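Local coordinates for protein glycerol dehydratase (Clostridium butyricum, PDB 1R9D) that probably dehydrates glycerol to 3-hydroxypropionaldehyde without vitamin B12, as a glycyl-radical enzyme related to pyruvate formate lyase, at residues A454-V457 with E458-N462; A562-I566 with V567-N571; D605-E608 with V609-A613; G552-N555 with I556-L560. One frame throughout, in Å; residues are numbered along the deposited sequence.

Interaction 1 of 4, residues A454-V457 with E458-N462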
ATOM      1  N   ALA A 454     -17.249 -24.272 -23.157  1.00 25.03           N
ATOM      2  CA  ALA A 454     -18.553 -24.722 -23.646  1.00 25.14           C
ATOM      3  C   ALA A 454     -19.644 -23.666 -23.460  1.00 26.06           C
ATOM      4  O   ALA A 454     -20.552 -23.545 -24.285  1.00 25.76           O
ATOM      5  CB  ALA A 454     -18.951 -26.024 -22.949  1.00 25.67           C
ATOM      6  N   ARG A 455     -19.559 -22.902 -22.375  1.00 25.97           N
ATOM      7  CA  ARG A 455     -20.543 -21.857 -22.114  1.00 26.08           C
ATOM      8  C   ARG A 455     -20.472 -20.766 -23.170  1.00 25.88           C
ATOM      9  O   ARG A 455     -21.474 -20.126 -23.470  1.00 25.13           O
ATOM     10  CB  ARG A 455     -20.316 -21.255 -20.726  1.00 26.65           C
ATOM     11  CG  ARG A 455     -20.750 -22.173 -19.596  1.00 28.22           C
ATOM     12  CD  ARG A 455     -22.254 -22.074 -19.379  1.00 28.66           C
ATOM     13  NE  ARG A 455     -22.599 -20.793 -18.772  1.00 31.01           N
ATOM     14  CZ  ARG A 455     -23.815 -20.258 -18.775  1.00 31.82           C
ATOM     15  NH1 ARG A 455     -24.820 -20.893 -19.358  1.00 32.36           N
ATOM     16  NH2 ARG A 455     -24.026 -19.084 -18.193  1.00 32.45           N
ATOM     17  N   ILE A 456     -19.284 -20.544 -23.731  1.00 25.55           N
ATOM     18  CA  ILE A 456     -19.127 -19.521 -24.760  1.00 26.19           C
ATOM     19  C   ILE A 456     -19.886 -19.955 -26.021  1.00 27.42           C
ATOM     20  O   ILE A 456     -20.456 -19.124 -26.731  1.00 27.47           O
ATOM     21  CB  ILE A 456     -17.625 -19.278 -25.086  1.00 26.11           C
ATOM     22  CG1 ILE A 456     -16.898 -18.776 -23.833  1.00 25.12           C
ATOM     23  CG2 ILE A 456     -17.485 -18.253 -26.210  1.00 27.08           C
ATOM     24  CD1 ILE A 456     -17.461 -17.475 -23.254  1.00 25.19           C
ATOM     25  N   VAL A 457     -19.905 -21.256 -26.297  1.00 27.67           N
ATOM     26  CA  VAL A 457     -20.635 -21.749 -27.464  1.00 28.38           C
ATOM     27  C   VAL A 457     -22.130 -21.539 -27.216  1.00 28.41           C
ATOM     28  O   VAL A 457     -22.854 -21.093 -28.099  1.00 28.12           O
ATOM     29  CB  VAL A 457     -20.374 -23.251 -27.715  1.00 28.05           C
ATOM     30  CG1 VAL A 457     -21.309 -23.764 -28.805  1.00 28.82           C
ATOM     31  CG2 VAL A 457     -18.924 -23.468 -28.134  1.00 29.26           C
ATOM     32  N   GLU A 458     -22.578 -21.849 -26.003  1.00 29.83           N
ATOM     33  CA  GLU A 458     -23.984 -21.688 -25.633  1.00 30.90           C
ATOM     34  C   GLU A 458     -24.407 -20.225 -25.752  1.00 30.72           C
ATOM     35  O   GLU A 458     -25.488 -19.916 -26.259  1.00 29.98           O
ATOM     36  CB  GLU A 458     -24.208 -22.196 -24.201  1.00 33.65           C
ATOM     37  CG  GLU A 458     -25.648 -22.115 -23.715  1.00 37.98           C
ATOM     38  CD  GLU A 458     -25.851 -22.739 -22.336  1.00 40.81           C
ATOM     39  OE1 GLU A 458     -27.016 -22.810 -21.887  1.00 42.87           O
ATOM     40  OE2 GLU A 458     -24.856 -23.157 -21.700  1.00 41.30           O
ATOM     41  N   LEU A 459     -23.549 -19.320 -25.288  1.00 29.53           N
ATOM     42  CA  LEU A 459     -23.848 -17.896 -25.351  1.00 30.08           C
ATOM     43  C   LEU A 459     -23.774 -17.345 -26.771  1.00 29.57           C
ATOM     44  O   LEU A 459     -24.378 -16.316 -27.067  1.00 31.16           O
ATOM     45  CB  LEU A 459     -22.903 -17.113 -24.435  1.00 29.78           C
ATOM     46  CG  LEU A 459     -23.161 -17.309 -22.938  1.00 30.85           C
ATOM     47  CD1 LEU A 459     -22.064 -16.617 -22.141  1.00 31.09           C
ATOM     48  CD2 LEU A 459     -24.534 -16.748 -22.566  1.00 30.94           C
ATOM     49  N   THR A 460     -23.027 -18.014 -27.646  1.00 29.56           N
ATOM     50  CA  THR A 460     -22.935 -17.570 -29.033  1.00 29.54           C
ATOM     51  C   THR A 460     -24.275 -17.884 -29.693  1.00 30.84           C
ATOM     52  O   THR A 460     -24.857 -17.051 -30.389  1.00 30.82           O
ATOM     53  CB  THR A 460     -21.813 -18.307 -29.797  1.00 30.13           C
ATOM     54  OG1 THR A 460     -20.557 -18.074 -29.142  1.00 29.26           O
ATOM     55  CG2 THR A 460     -21.724 -17.800 -31.229  1.00 29.99           C
ATOM     56  N   ILE A 461     -24.766 -19.096 -29.457  1.00 31.18           N
ATOM     57  CA  ILE A 461     -26.039 -19.519 -30.015  1.00 31.72           C
ATOM     58  C   ILE A 461     -27.191 -18.682 -29.459  1.00 31.92           C
ATOM     59  O   ILE A 461     -28.162 -18.414 -30.168  1.00 31.85           O
ATOM     60  CB  ILE A 461     -26.288 -21.018 -29.733  1.00 32.44           C
ATOM     61  CG1 ILE A 461     -25.344 -21.855 -30.602  1.00 33.84           C
ATOM     62  CG2 ILE A 461     -27.749 -21.377 -30.001  1.00 31.72           C
ATOM     63  CD1 ILE A 461     -25.464 -23.348 -30.398  1.00 34.72           C
ATOM     64  N   ASN A 462     -27.076 -18.257 -28.202  1.00 31.99           N
ATOM     65  CA  ASN A 462     -28.124 -17.449 -27.581  1.00 32.28           C
ATOM     66  C   ASN A 462     -27.838 -15.940 -27.535  1.00 32.11           C
ATOM     67  O   ASN A 462     -28.476 -15.207 -26.784  1.00 31.35           O
ATOM     68  CB  ASN A 462     -28.423 -17.965 -26.168  1.00 33.32           C
ATOM     69  CG  ASN A 462     -29.032 -19.362 -26.176  1.00 35.19           C
ATOM     70  OD1 ASN A 462     -29.862 -19.681 -27.027  1.00 35.44           O
ATOM     71  ND2 ASN A 462     -28.635 -20.192 -25.216  1.00 34.53           N
TER
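Arg455 and Glu458 form an i to i+3 salt bridge on the short helix 453-461, part of the pyruvate formate lyase-like region of this glycyl-radical enzyme. Glu458 can be followed outward from its CB, which lies 3.5 Å from the carbonyl O of Arg455. Its CG stands anti to the backbone N (chi1 -178°) and the chain stays extended beyond it, which carries the carboxylate outward from the helix. There OE2 meets the arginine at the edge of the guanidinium, near its plane, 3.3 Å from NH1, and touches CD of the same side chain. The two flat groups stand almost perpendicular, 86° apart, and the hydrogen bond within this salt bridge is weak. Arg455, folded at chi2 and chi3, has further partners, the strongest being Asp150 O at NE; NH2 bonds to Cys149 O and NH1 pairs with Asp466. OE2 of Glu458 also accepts from the backbone N of Gly653.

On another side of the helix, Val457 CG1 lies 4.5 Å from Ile461 CD1, a loose apolar contact. Thr460 folds its hydroxyl back onto the preceding turn, OG1 lying beside its own backbone N (chi1 -59°). The carbonyl O of Ile456 thus accepts twice, from Thr460 N at 2.9 Å and, from the opposite face of the carbonyl plane, from Thr460 OG1 at 2.6 Å.

Interaction 2 of 4, residues A562-I566 with V567-N571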
ATOM      1  N   ALA A 562     -20.038 -29.472 -35.864  1.00 28.20           N
ATOM      2  CA  ALA A 562     -21.434 -29.862 -36.038  1.00 28.58           C
ATOM      3  C   ALA A 562     -22.223 -28.676 -36.589  1.00 29.54           C
ATOM      4  O   ALA A 562     -23.033 -28.828 -37.505  1.00 29.55           O
ATOM      5  CB  ALA A 562     -22.028 -30.325 -34.715  1.00 29.05           C
ATOM      6  N   VAL A 563     -21.981 -27.493 -36.033  1.00 29.14           N
ATOM      7  CA  VAL A 563     -22.667 -26.287 -36.483  1.00 29.49           C
ATOM      8  C   VAL A 563     -22.316 -26.000 -37.943  1.00 31.25           C
ATOM      9  O   VAL A 563     -23.197 -25.751 -38.768  1.00 32.17           O
ATOM     10  CB  VAL A 563     -22.278 -25.064 -35.603  1.00 28.27           C
ATOM     11  CG1 VAL A 563     -22.763 -23.773 -36.241  1.00 27.55           C
ATOM     12  CG2 VAL A 563     -22.884 -25.214 -34.222  1.00 27.05           C
ATOM     13  N   LYS A 564     -21.027 -26.056 -38.259  1.00 31.30           N
ATOM     14  CA  LYS A 564     -20.555 -25.796 -39.613  1.00 32.35           C
ATOM     15  C   LYS A 564     -21.098 -26.769 -40.659  1.00 33.13           C
ATOM     16  O   LYS A 564     -21.520 -26.350 -41.737  1.00 33.29           O
ATOM     17  CB  LYS A 564     -19.024 -25.829 -39.656  1.00 31.94           C
ATOM     18  CG  LYS A 564     -18.450 -25.632 -41.053  1.00 34.03           C
ATOM     19  CD  LYS A 564     -16.936 -25.779 -41.067  1.00 36.30           C
ATOM     20  CE  LYS A 564     -16.394 -25.749 -42.488  1.00 38.45           C
ATOM     21  NZ  LYS A 564     -16.841 -26.938 -43.282  1.00 40.02           N
ATOM     22  N   LYS A 565     -21.082 -28.060 -40.338  1.00 33.13           N
ATOM     23  CA  LYS A 565     -21.546 -29.096 -41.262  1.00 34.49           C
ATOM     24  C   LYS A 565     -23.054 -29.280 -41.358  1.00 34.29           C
ATOM     25  O   LYS A 565     -23.632 -29.206 -42.444  1.00 34.78           O
ATOM     26  CB  LYS A 565     -20.934 -30.449 -40.894  1.00 35.06           C
ATOM     27  CG  LYS A 565     -19.441 -30.563 -41.125  1.00 38.07           C
ATOM     28  CD  LYS A 565     -18.954 -31.964 -40.771  1.00 39.47           C
ATOM     29  CE  LYS A 565     -19.616 -33.037 -41.635  1.00 40.59           C
ATOM     30  NZ  LYS A 565     -19.108 -33.036 -43.040  1.00 41.10           N
ATOM     31  N   ILE A 566     -23.684 -29.544 -40.219  1.00 34.03           N
ATOM     32  CA  ILE A 566     -25.120 -29.785 -40.175  1.00 34.12           C
ATOM     33  C   ILE A 566     -25.981 -28.565 -40.478  1.00 34.39           C
ATOM     34  O   ILE A 566     -27.029 -28.686 -41.110  1.00 34.73           O
ATOM     35  CB  ILE A 566     -25.538 -30.355 -38.799  1.00 34.52           C
ATOM     36  CG1 ILE A 566     -24.708 -31.602 -38.473  1.00 34.93           C
ATOM     37  CG2 ILE A 566     -27.019 -30.705 -38.804  1.00 34.86           C
ATOM     38  CD1 ILE A 566     -24.822 -32.710 -39.502  1.00 36.26           C
ATOM     39  N   VAL A 567     -25.545 -27.389 -40.040  1.00 34.11           N
ATOM     40  CA  VAL A 567     -26.322 -26.178 -40.263  1.00 34.23           C
ATOM     41  C   VAL A 567     -25.944 -25.360 -41.495  1.00 35.54           C
ATOM     42  O   VAL A 567     -26.782 -25.125 -42.365  1.00 35.72           O
ATOM     43  CB  VAL A 567     -26.263 -25.247 -39.031  1.00 34.57           C
ATOM     44  CG1 VAL A 567     -27.083 -23.994 -39.284  1.00 34.37           C
ATOM     45  CG2 VAL A 567     -26.788 -25.974 -37.803  1.00 33.58           C
ATOM     46  N   PHE A 568     -24.690 -24.928 -41.584  1.00 35.76           N
ATOM     47  CA  PHE A 568     -24.283 -24.100 -42.711  1.00 36.78           C
ATOM     48  C   PHE A 568     -23.857 -24.787 -44.003  1.00 37.67           C
ATOM     49  O   PHE A 568     -24.091 -24.250 -45.082  1.00 37.80           O
ATOM     50  CB  PHE A 568     -23.192 -23.117 -42.270  1.00 36.60           C
ATOM     51  CG  PHE A 568     -23.640 -22.169 -41.194  1.00 36.85           C
ATOM     52  CD1 PHE A 568     -23.280 -22.380 -39.868  1.00 36.55           C
ATOM     53  CD2 PHE A 568     -24.457 -21.085 -41.503  1.00 36.70           C
ATOM     54  CE1 PHE A 568     -23.730 -21.524 -38.861  1.00 36.68           C
ATOM     55  CE2 PHE A 568     -24.911 -20.226 -40.506  1.00 37.28           C
ATOM     56  CZ  PHE A 568     -24.548 -20.447 -39.181  1.00 37.43           C
ATOM     57  N   ASP A 569     -23.237 -25.958 -43.920  1.00 38.73           N
ATOM     58  CA  ASP A 569     -22.803 -26.634 -45.139  1.00 40.31           C
ATOM     59  C   ASP A 569     -23.886 -27.493 -45.783  1.00 40.50           C
ATOM     60  O   ASP A 569     -24.154 -27.367 -46.977  1.00 41.23           O
ATOM     61  CB  ASP A 569     -21.576 -27.518 -44.882  1.00 41.43           C
ATOM     62  CG  ASP A 569     -20.335 -26.720 -44.523  1.00 43.66           C
ATOM     63  OD1 ASP A 569     -20.205 -25.565 -44.984  1.00 43.28           O
ATOM     64  OD2 ASP A 569     -19.478 -27.265 -43.793  1.00 44.72           O
ATOM     65  N   GLU A 570     -24.508 -28.361 -44.991  1.00 40.83           N
ATOM     66  CA  GLU A 570     -25.529 -29.266 -45.508  1.00 41.25           C
ATOM     67  C   GLU A 570     -26.959 -28.764 -45.356  1.00 41.25           C
ATOM     68  O   GLU A 570     -27.881 -29.317 -45.958  1.00 41.11           O
ATOM     69  CB  GLU A 570     -25.391 -30.630 -44.833  1.00 42.08           C
ATOM     70  CG  GLU A 570     -23.960 -31.144 -44.805  1.00 44.41           C
ATOM     71  CD  GLU A 570     -23.837 -32.518 -44.173  1.00 46.22           C
ATOM     72  OE1 GLU A 570     -24.526 -32.779 -43.162  1.00 47.45           O
ATOM     73  OE2 GLU A 570     -23.037 -33.331 -44.682  1.00 46.94           O
ATOM     74  N   ASN A 571     -27.146 -27.727 -44.549  1.00 40.90           N
ATOM     75  CA  ASN A 571     -28.471 -27.155 -44.332  1.00 41.50           C
ATOM     76  C   ASN A 571     -29.506 -28.190 -43.896  1.00 41.27           C
ATOM     77  O   ASN A 571     -30.665 -28.126 -44.315  1.00 40.83           O
ATOM     78  CB  ASN A 571     -28.963 -26.465 -45.608  1.00 43.19           C
ATOM     79  CG  ASN A 571     -28.033 -25.363 -46.071  1.00 44.72           C
ATOM     80  OD1 ASN A 571     -27.753 -24.419 -45.331  1.00 45.93           O
ATOM     81  ND2 ASN A 571     -27.551 -25.476 -47.304  1.00 45.95           N
TER
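The C-terminal end of helix 553-569 widens into pi-type turns, and here Val563 meets Phe568 and Lys564 meets Asp569, each pair five residues apart. The widening can be read from the backbone: Phe568 N bonds to Val563 O, Asp569 N to Lys564 O, and Glu570 N to Lys565 O, the last at 2.8 Å. Val563 O also takes Val567 N, at 3.1 Å, as a second donor that sits above the carbonyl plane.

The Val563 and Phe568 side chains run side by side in the same direction, with valine CG1 3.6 Å from ring atom CE1. Val567 CG1 lies over the centre of one face of that ring, 4.1 Å above its plane, and the CA of Lys564 sits at the ring edge. Phe484, from helix 484-516, packs against both Val563 and Phe568.

Lys564 runs out extended and turns only at its last torsion (chi4 -66°), which brings NZ round to Asp569. Lys564 NZ lies 2.7 Å from Asp569 OD2, on the syn lone pair of that oxygen, while the lysine CG is 3.4 Å from the same atom. OD2 also comes within 3.0 Å of Lys564 O, an approach of two acceptors. Lys565 NZ is farther from its acidic neighbour, 4.3 Å from Glu570 OE2. The short ion pair probably offsets part of the repulsion between the Asp569 carboxylate and the Lys564 carbonyl oxygen.

Interaction 3 of 4, residues D605-E608 with V609-A613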
ATOM      1  N   ASP A 605      -8.479 -38.681 -35.651  1.00 26.03           N
ATOM      2  CA  ASP A 605      -7.548 -38.245 -36.688  1.00 26.99           C
ATOM      3  C   ASP A 605      -8.263 -37.725 -37.937  1.00 27.48           C
ATOM      4  O   ASP A 605      -7.788 -37.911 -39.059  1.00 27.70           O
ATOM      5  CB  ASP A 605      -6.596 -39.393 -37.063  1.00 28.48           C
ATOM      6  CG  ASP A 605      -5.281 -38.899 -37.660  1.00 30.67           C
ATOM      7  OD1 ASP A 605      -5.076 -37.667 -37.748  1.00 31.02           O
ATOM      8  OD2 ASP A 605      -4.442 -39.752 -38.036  1.00 31.67           O
ATOM      9  N   ILE A 606      -9.408 -37.076 -37.736  1.00 27.38           N
ATOM     10  CA  ILE A 606     -10.189 -36.494 -38.831  1.00 28.48           C
ATOM     11  C   ILE A 606      -9.881 -34.998 -38.834  1.00 29.32           C
ATOM     12  O   ILE A 606     -10.305 -34.279 -37.928  1.00 29.33           O
ATOM     13  CB  ILE A 606     -11.712 -36.664 -38.605  1.00 29.64           C
ATOM     14  CG1 ILE A 606     -12.083 -38.145 -38.532  1.00 30.56           C
ATOM     15  CG2 ILE A 606     -12.487 -35.981 -39.729  1.00 30.44           C
ATOM     16  CD1 ILE A 606     -13.556 -38.380 -38.224  1.00 31.59           C
ATOM     17  N   ASP A 607      -9.157 -34.525 -39.848  1.00 29.29           N
ATOM     18  CA  ASP A 607      -8.782 -33.110 -39.902  1.00 30.33           C
ATOM     19  C   ASP A 607      -9.913 -32.093 -39.819  1.00 29.96           C
ATOM     20  O   ASP A 607      -9.761 -31.048 -39.180  1.00 28.73           O
ATOM     21  CB  ASP A 607      -7.963 -32.814 -41.162  1.00 31.73           C
ATOM     22  CG  ASP A 607      -6.559 -33.383 -41.097  1.00 34.53           C
ATOM     23  OD1 ASP A 607      -6.026 -33.551 -39.979  1.00 35.25           O
ATOM     24  OD2 ASP A 607      -5.979 -33.645 -42.173  1.00 36.05           O
ATOM     25  N   GLU A 608     -11.037 -32.383 -40.464  1.00 30.30           N
ATOM     26  CA  GLU A 608     -12.161 -31.456 -40.465  1.00 31.41           C
ATOM     27  C   GLU A 608     -12.562 -31.002 -39.064  1.00 30.23           C
ATOM     28  O   GLU A 608     -12.774 -29.811 -38.829  1.00 30.34           O
ATOM     29  CB  GLU A 608     -13.366 -32.078 -41.176  1.00 34.31           C
ATOM     30  CG  GLU A 608     -14.591 -31.178 -41.199  1.00 38.76           C
ATOM     31  CD  GLU A 608     -15.682 -31.705 -42.109  1.00 41.75           C
ATOM     32  OE1 GLU A 608     -16.064 -32.886 -41.960  1.00 44.12           O
ATOM     33  OE2 GLU A 608     -16.161 -30.935 -42.971  1.00 43.96           O
ATOM     34  N   VAL A 609     -12.671 -31.943 -38.134  1.00 28.31           N
ATOM     35  CA  VAL A 609     -13.049 -31.575 -36.779  1.00 26.73           C
ATOM     36  C   VAL A 609     -11.826 -31.224 -35.929  1.00 25.60           C
ATOM     37  O   VAL A 609     -11.868 -30.281 -35.144  1.00 25.78           O
ATOM     38  CB  VAL A 609     -13.887 -32.692 -36.096  1.00 26.00           C
ATOM     39  CG1 VAL A 609     -13.137 -34.019 -36.121  1.00 24.03           C
ATOM     40  CG2 VAL A 609     -14.229 -32.280 -34.664  1.00 25.80           C
ATOM     41  N   ASP A 610     -10.734 -31.962 -36.096  1.00 24.89           N
ATOM     42  CA  ASP A 610      -9.530 -31.685 -35.322  1.00 25.30           C
ATOM     43  C   ASP A 610      -9.061 -30.232 -35.486  1.00 25.60           C
ATOM     44  O   ASP A 610      -8.645 -29.601 -34.515  1.00 23.93           O
ATOM     45  CB  ASP A 610      -8.403 -32.647 -35.712  1.00 24.45           C
ATOM     46  CG  ASP A 610      -8.705 -34.090 -35.339  1.00 24.47           C
ATOM     47  OD1 ASP A 610      -9.746 -34.333 -34.692  1.00 24.24           O
ATOM     48  OD2 ASP A 610      -7.900 -34.976 -35.690  1.00 25.38           O
ATOM     49  N   ASN A 611      -9.134 -29.695 -36.703  1.00 25.83           N
ATOM     50  CA  ASN A 611      -8.713 -28.314 -36.919  1.00 26.65           C
ATOM     51  C   ASN A 611      -9.647 -27.284 -36.286  1.00 26.34           C
ATOM     52  O   ASN A 611      -9.241 -26.149 -36.023  1.00 24.89           O
ATOM     53  CB  ASN A 611      -8.550 -28.018 -38.412  1.00 29.40           C
ATOM     54  CG  ASN A 611      -7.347 -28.718 -39.007  1.00 32.00           C
ATOM     55  OD1 ASN A 611      -6.319 -28.871 -38.344  1.00 33.83           O
ATOM     56  ND2 ASN A 611      -7.460 -29.138 -40.263  1.00 33.88           N
ATOM     57  N   LEU A 612     -10.895 -27.672 -36.044  1.00 25.80           N
ATOM     58  CA  LEU A 612     -11.837 -26.759 -35.412  1.00 26.05           C
ATOM     59  C   LEU A 612     -11.629 -26.793 -33.900  1.00 25.17           C
ATOM     60  O   LEU A 612     -11.897 -25.812 -33.209  1.00 25.74           O
ATOM     61  CB  LEU A 612     -13.279 -27.120 -35.785  1.00 27.47           C
ATOM     62  CG  LEU A 612     -13.664 -26.639 -37.193  1.00 27.86           C
ATOM     63  CD1 LEU A 612     -15.085 -27.061 -37.529  1.00 29.47           C
ATOM     64  CD2 LEU A 612     -13.536 -25.120 -37.257  1.00 29.26           C
ATOM     65  N   ALA A 613     -11.145 -27.921 -33.388  1.00 23.77           N
ATOM     66  CA  ALA A 613     -10.857 -28.013 -31.962  1.00 23.66           C
ATOM     67  C   ALA A 613      -9.657 -27.082 -31.766  1.00 23.39           C
ATOM     68  O   ALA A 613      -9.599 -26.307 -30.808  1.00 22.85           O
ATOM     69  CB  ALA A 613     -10.485 -29.447 -31.577  1.00 23.78           C
TER
HETATM   70  O   HOH W   1     -10.928 -36.750 -35.123  1.00 22.68           O
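Asp610 folds back over Ile606, the N-cap residue of helix 607-624, and the two are joined by backbone and water at the start of the helix. Asp610 N gives a nearly straight bond to Ile606 O (3.0 Å, N-H...O 166°), and Val609 N adds a weak one to the same oxygen. The Asp610 carboxylate crowds this carbonyl, its CG 3.0 Å from Ile606 O. An ordered water links the two residues: it accepts from Ile606 N at 3.0 Å and donates to Asp610 OD1 at 2.7 Å, closing a bridge between amide and carboxylate.

Beside this polar cluster, Val609 holds CG1 between its backbone N and carbonyl carbon (chi1 55°), which sets the methyl against Ile606, 3.9 Å from CB. The two side chains cross at a slant. In the next helical bond after that of Asp610, Asn611 N donates to Asp607 O.

The second shell is a lysine that gathers the acids. Lys689 NZ forms salt bridges with Asp605, Asp607 and Asp610, probably compensating the negative charge of the three carboxylates, and Ser686 OG reaches both Asp610 OD2 and the backbone N of Asp605. The beginning of the helix is thereby tied to the 686-689 region, while Val609 and Leu612 lean on Val561 of helix 553-569. Two of the like charges lie close together, Asp605 OD1 4.4 Å from Asp610 OD2, with Lys689 bonded to both.

Interaction 4 of 4, residues G552-N555 with I556-L560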
ATOM      1  N   GLY A 552     -13.019 -27.696 -21.700  1.00 24.00           N
ATOM      2  CA  GLY A 552     -14.010 -28.095 -22.690  1.00 24.82           C
ATOM      3  C   GLY A 552     -13.547 -28.114 -24.139  1.00 25.34           C
ATOM      4  O   GLY A 552     -14.357 -27.931 -25.051  1.00 25.90           O
ATOM      5  N   VAL A 553     -12.261 -28.365 -24.369  1.00 24.78           N
ATOM      6  CA  VAL A 553     -11.727 -28.368 -25.735  1.00 24.71           C
ATOM      7  C   VAL A 553     -12.406 -29.327 -26.723  1.00 24.26           C
ATOM      8  O   VAL A 553     -12.739 -28.925 -27.837  1.00 24.31           O
ATOM      9  CB  VAL A 553     -10.201 -28.641 -25.743  1.00 24.59           C
ATOM     10  CG1 VAL A 553      -9.683 -28.672 -27.187  1.00 26.05           C
ATOM     11  CG2 VAL A 553      -9.476 -27.541 -24.971  1.00 25.84           C
ATOM     12  N   ALA A 554     -12.606 -30.584 -26.341  1.00 24.17           N
ATOM     13  CA  ALA A 554     -13.244 -31.527 -27.257  1.00 25.26           C
ATOM     14  C   ALA A 554     -14.688 -31.118 -27.527  1.00 25.95           C
ATOM     15  O   ALA A 554     -15.186 -31.274 -28.645  1.00 26.62           O
ATOM     16  CB  ALA A 554     -13.198 -32.939 -26.691  1.00 24.60           C
ATOM     17  N   ASN A 555     -15.358 -30.585 -26.509  1.00 25.69           N
ATOM     18  CA  ASN A 555     -16.745 -30.165 -26.674  1.00 27.38           C
ATOM     19  C   ASN A 555     -16.852 -29.019 -27.684  1.00 27.97           C
ATOM     20  O   ASN A 555     -17.794 -28.966 -28.478  1.00 27.93           O
ATOM     21  CB  ASN A 555     -17.347 -29.739 -25.328  1.00 26.74           C
ATOM     22  CG  ASN A 555     -17.278 -30.843 -24.284  1.00 28.15           C
ATOM     23  OD1 ASN A 555     -16.328 -30.917 -23.506  1.00 28.54           O
ATOM     24  ND2 ASN A 555     -18.277 -31.722 -24.281  1.00 29.28           N
ATOM     25  N   ILE A 556     -15.882 -28.109 -27.662  1.00 27.35           N
ATOM     26  CA  ILE A 556     -15.888 -26.985 -28.593  1.00 27.71           C
ATOM     27  C   ILE A 556     -15.603 -27.427 -30.023  1.00 27.23           C
ATOM     28  O   ILE A 556     -16.265 -26.980 -30.957  1.00 26.75           O
ATOM     29  CB  ILE A 556     -14.869 -25.889 -28.159  1.00 29.61           C
ATOM     30  CG1 ILE A 556     -15.516 -24.968 -27.121  1.00 30.79           C
ATOM     31  CG2 ILE A 556     -14.439 -25.047 -29.359  1.00 30.75           C
ATOM     32  CD1 ILE A 556     -16.170 -25.689 -25.976  1.00 32.27           C
ATOM     33  N   GLY A 557     -14.618 -28.302 -30.200  1.00 26.60           N
ATOM     34  CA  GLY A 557     -14.299 -28.777 -31.535  1.00 26.11           C
ATOM     35  C   GLY A 557     -15.472 -29.529 -32.140  1.00 26.22           C
ATOM     36  O   GLY A 557     -15.865 -29.277 -33.283  1.00 24.81           O
ATOM     37  N   ASP A 558     -16.037 -30.453 -31.368  1.00 25.19           N
ATOM     38  CA  ASP A 558     -17.173 -31.246 -31.830  1.00 26.38           C
ATOM     39  C   ASP A 558     -18.405 -30.366 -32.070  1.00 26.16           C
ATOM     40  O   ASP A 558     -19.160 -30.593 -33.015  1.00 25.95           O
ATOM     41  CB  ASP A 558     -17.491 -32.359 -30.819  1.00 26.90           C
ATOM     42  CG  ASP A 558     -16.344 -33.359 -30.659  1.00 29.47           C
ATOM     43  OD1 ASP A 558     -15.529 -33.494 -31.599  1.00 31.14           O
ATOM     44  OD2 ASP A 558     -16.257 -34.026 -29.602  1.00 30.34           O
ATOM     45  N   SER A 559     -18.607 -29.359 -31.221  1.00 25.81           N
ATOM     46  CA  SER A 559     -19.749 -28.464 -31.389  1.00 25.64           C
ATOM     47  C   SER A 559     -19.572 -27.570 -32.615  1.00 25.57           C
ATOM     48  O   SER A 559     -20.509 -27.364 -33.384  1.00 25.75           O
ATOM     49  CB  SER A 559     -19.945 -27.577 -30.154  1.00 25.51           C
ATOM     50  OG  SER A 559     -20.301 -28.340 -29.013  1.00 25.99           O
ATOM     51  N   LEU A 560     -18.372 -27.029 -32.797  1.00 24.99           N
ATOM     52  CA  LEU A 560     -18.123 -26.154 -33.939  1.00 25.27           C
ATOM     53  C   LEU A 560     -18.259 -26.881 -35.275  1.00 25.26           C
ATOM     54  O   LEU A 560     -18.853 -26.348 -36.210  1.00 24.28           O
ATOM     55  CB  LEU A 560     -16.735 -25.509 -33.834  1.00 26.41           C
ATOM     56  CG  LEU A 560     -16.575 -24.459 -32.726  1.00 26.81           C
ATOM     57  CD1 LEU A 560     -15.146 -23.915 -32.721  1.00 28.18           C
ATOM     58  CD2 LEU A 560     -17.565 -23.335 -32.945  1.00 27.30           C
TER
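Gly552 occupies the N-cap position of helix 553-569, directly after strand 543-551, and its carbonyl meets Ile556 in the first helical turn. Its positive phi (110°) would press a CB against the preceding carbonyl oxygen, a clash that glycine avoids. Gly552 O accepts from Ile556 N at 3.0 Å. The Ile556 side chain turns back toward the same oxygen: its outer bend (chi2 50°) brings CD1 as near as 3.0 Å, a tight approach. Farther out, Ile556 packs on Leu453, Ala454 and Val457 of helix 453-461 and on Tyr491.

Val553 O takes the next helical bond, from Gly557 N. At Ala554 the carbonyl O receives Asp558 N at 3.0 Å in a nearly straight bond, and the Asp558 carboxylate bends over it, with Asp558 OD2 3.1 Å from Ala554 O, two acceptors facing each other without a bond. The other carboxylate oxygen, OD1, is held by the backbone N of Phe602.

Asn555 closes the segment. Its side-chain OD1 accepts from Ala666 N and ND2 makes a weak bond to Asp657, while its carbonyl O is gripped by Ser559. Ser559 N lies 2.9 Å from Asn555 O and Ser559 OG 2.6 Å from it, on opposite faces of the carbonyl plane. Serine OG sits beside its own backbone N (chi1 -66°), the position that lets it reach back one turn. The buried hydroxyl thus satisfies its donor within the helix, and two bonds share one carbonyl.

How the interactions relate
Helix 553-569 joins the set: interaction 4 lies on its first turns and interaction 2 on its last, with centres about 15 Å apart. Interaction 1, on helix 453-461, packs beside the start, where Val457 CG2 lies 3.9 Å from Ile556 CG1. Helix 607-624 of interaction 3 covers another part, Ala613 CB coming 3.9 Å from Gly557 CA and Val609 CG2 3.5 Å from Asp558 OD1. Nearer the other end, a weak ion pair links Lys565 NZ to Glu608 OE1 at 3.2 Å. Interactions 1 and 3 do not touch, their nearest atoms being about 9 Å apart. The centres of all four lie about 24 to 39 Å from the chain centre, on the same side of it.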